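PDB 6MVF: beta-galactosidase/beta-glucuronidase from Faecalibacterium prausnitzii L2-6, which binds flavin mononucleotide and probably hydrolyses beta-glucuronides as a gut-bacterial glycoside hydrolase of family 2. Local coordinates for residues Tyr66-Gly71 against Phe153-Gly158. Numbering follows the deposited sequence.
Sequences YLRTTG and FTFYGG
Two loops of the sugar-binding domain of this family 2 glycoside hydrolase meet where Tyr-66 lies against Thr-154 and Phe-155. The methyl CG2 of Thr-154 sits squarely over one face of the Tyr-66 ring, 3.7 Å from its centroid and on the ring normal, a CH-pi contact. CG of Tyr-66 stands between its own backbone N and carbonyl carbon (chi1 63°), which swings the ring across to the other loop and brings its hydroxyl to the backbone there. Tyr-66 OH accepts a hydrogen bond from Phe-155 N at 3.2 Å, with an N-H...O angle of 155°. A water 3.0 Å from the same OH donates to Phe-153 O, giving the hydroxyl a second, indirect hold on the loop; this water rests above the centre of the Phe-155 ring. The edge of that ring points at a face of the Arg-68 guanidinium, Phe-155 CD2 lying 3.6 Å from Arg-68 NH2 with the planes 85° apart. Arg-68 NH2 is hydrogen-bonded to Asn-140 O, and Asn-140 ND2 to Phe-155 O, tying both loops to Asn-140, just past strand 131-139. Residues 70-71 begin strand 70-78, which pairs antiparallel with 131-139, and segment 153-158 leads on toward strand 163-168.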
ATOM      1  N   TYR A  66      28.175   7.989 -29.372  1.00 42.21           N
ATOM      2  CA  TYR A  66      27.616   8.390 -28.079  1.00 37.20           C
ATOM      3  C   TYR A  66      28.701   9.093 -27.276  1.00 41.03           C
ATOM      4  O   TYR A  66      29.886   8.757 -27.385  1.00 37.54           O
ATOM      5  CB  TYR A  66      27.045   7.207 -27.273  1.00 35.26           C
ATOM      6  CG  TYR A  66      28.031   6.120 -26.852  1.00 34.53           C
ATOM      7  CD1 TYR A  66      28.377   5.084 -27.717  1.00 34.00           C
ATOM      8  CD2 TYR A  66      28.578   6.105 -25.577  1.00 35.59           C
ATOM      9  CE1 TYR A  66      29.255   4.079 -27.330  1.00 29.83           C
ATOM     10  CE2 TYR A  66      29.462   5.096 -25.183  1.00 38.22           C
ATOM     11  CZ  TYR A  66      29.795   4.089 -26.068  1.00 34.30           C
ATOM     12  OH  TYR A  66      30.663   3.097 -25.673  1.00 34.83           O
ATOM     13  N   LEU A  67      28.288  10.067 -26.460  1.00 36.83           N
ATOM     14  CA  LEU A  67      29.254  10.922 -25.774  1.00 32.36           C
ATOM     15  C   LEU A  67      30.046  10.101 -24.763  1.00 37.80           C
ATOM     16  O   LEU A  67      29.500   9.646 -23.749  1.00 40.36           O
ATOM     17  CB  LEU A  67      28.547  12.096 -25.097  1.00 36.98           C
ATOM     18  CG  LEU A  67      29.369  12.975 -24.134  1.00 34.27           C
ATOM     19  CD1 LEU A  67      30.544  13.663 -24.827  1.00 31.84           C
ATOM     20  CD2 LEU A  67      28.469  13.990 -23.434  1.00 32.64           C
ATOM     21  N   ARG A  68      31.333   9.902 -25.036  1.00 33.99           N
ATOM     22  CA  ARG A  68      32.260   9.339 -24.062  1.00 40.70           C
ATOM     23  C   ARG A  68      33.161  10.464 -23.570  1.00 39.56           C
ATOM     24  O   ARG A  68      33.749  11.186 -24.383  1.00 43.74           O
ATOM     25  CB  ARG A  68      33.079   8.189 -24.659  1.00 35.86           C
ATOM     26  CG  ARG A  68      32.209   7.137 -25.368  1.00 35.39           C
ATOM     27  CD  ARG A  68      33.028   5.961 -25.885  1.00 31.37           C
ATOM     28  NE  ARG A  68      33.772   5.369 -24.780  1.00 41.67           N
ATOM     29  CZ  ARG A  68      34.449   4.230 -24.843  1.00 39.37           C
ATOM     30  NH1 ARG A  68      34.487   3.547 -25.984  1.00 33.86           N
ATOM     31  NH2 ARG A  68      35.083   3.781 -23.762  1.00 28.78           N
ATOM     32  N   THR A  69      33.242  10.626 -22.245  1.00 32.27           N
ATOM     33  CA  THR A  69      33.882  11.795 -21.642  1.00 39.27           C
ATOM     34  C   THR A  69      33.830  11.736 -20.122  1.00 40.93           C
ATOM     35  O   THR A  69      33.436  10.721 -19.539  1.00 42.83           O
ATOM     36  CB  THR A  69      33.215  13.092 -22.102  1.00 45.09           C
ATOM     37  OG1 THR A  69      34.032  14.212 -21.735  1.00 43.93           O
ATOM     38  CG2 THR A  69      31.808  13.241 -21.468  1.00 37.43           C
ATOM     39  N   THR A  70      34.174  12.833 -19.469  1.00 34.53           N
ATOM     40  CA  THR A  70      34.070  12.935 -18.023  1.00 37.21           C
ATOM     41  C   THR A  70      32.892  13.825 -17.644  1.00 39.97           C
ATOM     42  O   THR A  70      32.816  14.984 -18.070  1.00 43.76           O
ATOM     43  CB  THR A  70      35.371  13.461 -17.431  1.00 38.27           C
ATOM     44  OG1 THR A  70      36.450  12.626 -17.892  1.00 42.07           O
ATOM     45  CG2 THR A  70      35.285  13.450 -15.892  1.00 39.17           C
ATOM     46  N   GLY A  71      31.969  13.265 -16.866  1.00 38.96           N
ATOM     47  CA  GLY A  71      30.894  14.012 -16.232  1.00 35.75           C
ATOM     48  C   GLY A  71      31.122  14.052 -14.730  1.00 34.67           C
ATOM     49  O   GLY A  71      31.471  13.038 -14.121  1.00 38.31           O
ATOM     50  N   PHE A 153      27.975  -3.420 -27.588  1.00 34.57           N
ATOM     51  CA  PHE A 153      26.991  -2.818 -26.695  1.00 39.64           C
ATOM     52  C   PHE A 153      27.564  -1.524 -26.154  1.00 37.38           C
ATOM     53  O   PHE A 153      28.782  -1.379 -26.001  1.00 40.60           O
ATOM     54  CB  PHE A 153      26.547  -3.746 -25.531  1.00 37.62           C
ATOM     55  CG  PHE A 153      27.591  -3.979 -24.460  1.00 34.81           C
ATOM     56  CD1 PHE A 153      28.534  -4.988 -24.593  1.00 34.05           C
ATOM     57  CD2 PHE A 153      27.595  -3.224 -23.294  1.00 35.47           C
ATOM     58  CE1 PHE A 153      29.490  -5.227 -23.594  1.00 31.07           C
ATOM     59  CE2 PHE A 153      28.547  -3.452 -22.289  1.00 36.76           C
ATOM     60  CZ  PHE A 153      29.502  -4.452 -22.446  1.00 37.74           C
ATOM     61  N   THR A 154      26.658  -0.594 -25.872  1.00 37.49           N
ATOM     62  CA  THR A 154      27.016   0.748 -25.432  1.00 36.12           C
ATOM     63  C   THR A 154      27.554   0.761 -23.993  1.00 32.22           C
ATOM     64  O   THR A 154      27.032   0.084 -23.102  1.00 32.58           O
ATOM     65  CB  THR A 154      25.785   1.644 -25.567  1.00 31.19           C
ATOM     66  OG1 THR A 154      25.316   1.575 -26.915  1.00 34.62           O
ATOM     67  CG2 THR A 154      26.100   3.087 -25.214  1.00 31.85           C
ATOM     68  N   PHE A 155      28.612   1.548 -23.782  1.00 32.23           N
ATOM     69  CA  PHE A 155      29.196   1.768 -22.458  1.00 31.74           C
ATOM     70  C   PHE A 155      28.569   3.023 -21.868  1.00 32.04           C
ATOM     71  O   PHE A 155      29.169   4.098 -21.836  1.00 35.91           O
ATOM     72  CB  PHE A 155      30.711   1.934 -22.531  1.00 34.06           C
ATOM     73  CG  PHE A 155      31.421   0.858 -23.281  1.00 37.96           C
ATOM     74  CD1 PHE A 155      30.828  -0.380 -23.510  1.00 41.63           C
ATOM     75  CD2 PHE A 155      32.693   1.082 -23.751  1.00 28.40           C
ATOM     76  CE1 PHE A 155      31.499  -1.365 -24.213  1.00 40.38           C
ATOM     77  CE2 PHE A 155      33.359   0.111 -24.447  1.00 33.98           C
ATOM     78  CZ  PHE A 155      32.769  -1.116 -24.679  1.00 37.17           C
ATOM     79  N   TYR A 156      27.338   2.879 -21.397  1.00 34.87           N
ATOM     80  CA  TYR A 156      26.620   4.000 -20.800  1.00 30.69           C
ATOM     81  C   TYR A 156      27.416   4.583 -19.640  1.00 32.76           C
ATOM     82  O   TYR A 156      27.785   3.861 -18.710  1.00 34.29           O
ATOM     83  CB  TYR A 156      25.251   3.532 -20.315  1.00 31.85           C
ATOM     84  CG  TYR A 156      24.367   2.894 -21.358  1.00 31.73           C
ATOM     85  CD1 TYR A 156      23.632   3.677 -22.257  1.00 28.67           C
ATOM     86  CD2 TYR A 156      24.236   1.504 -21.427  1.00 32.12           C
ATOM     87  CE1 TYR A 156      22.809   3.092 -23.208  1.00 28.27           C
ATOM     88  CE2 TYR A 156      23.411   0.910 -22.376  1.00 29.29           C
ATOM     89  CZ  TYR A 156      22.695   1.709 -23.253  1.00 28.60           C
ATOM     90  OH  TYR A 156      21.874   1.120 -24.172  1.00 29.71           O
ATOM     91  N   GLY A 157      27.688   5.885 -19.689  1.00 30.80           N
ATOM     92  CA  GLY A 157      28.467   6.519 -18.646  1.00 26.95           C
ATOM     93  C   GLY A 157      27.597   7.000 -17.499  1.00 30.47           C
ATOM     94  O   GLY A 157      26.419   7.292 -17.671  1.00 32.88           O
ATOM     95  N   GLY A 158      28.190   7.064 -16.315  1.00 28.13           N
ATOM     96  CA  GLY A 158      27.538   7.727 -15.208  1.00 29.05           C
ATOM     97  C   GLY A 158      27.222   6.865 -14.005  1.00 33.40           C
ATOM     98  O   GLY A 158      27.739   5.753 -13.849  1.00 35.24           O
TER
HETATM   99  O   HOH W   1      30.662   0.682 -27.512  1.00 37.99           O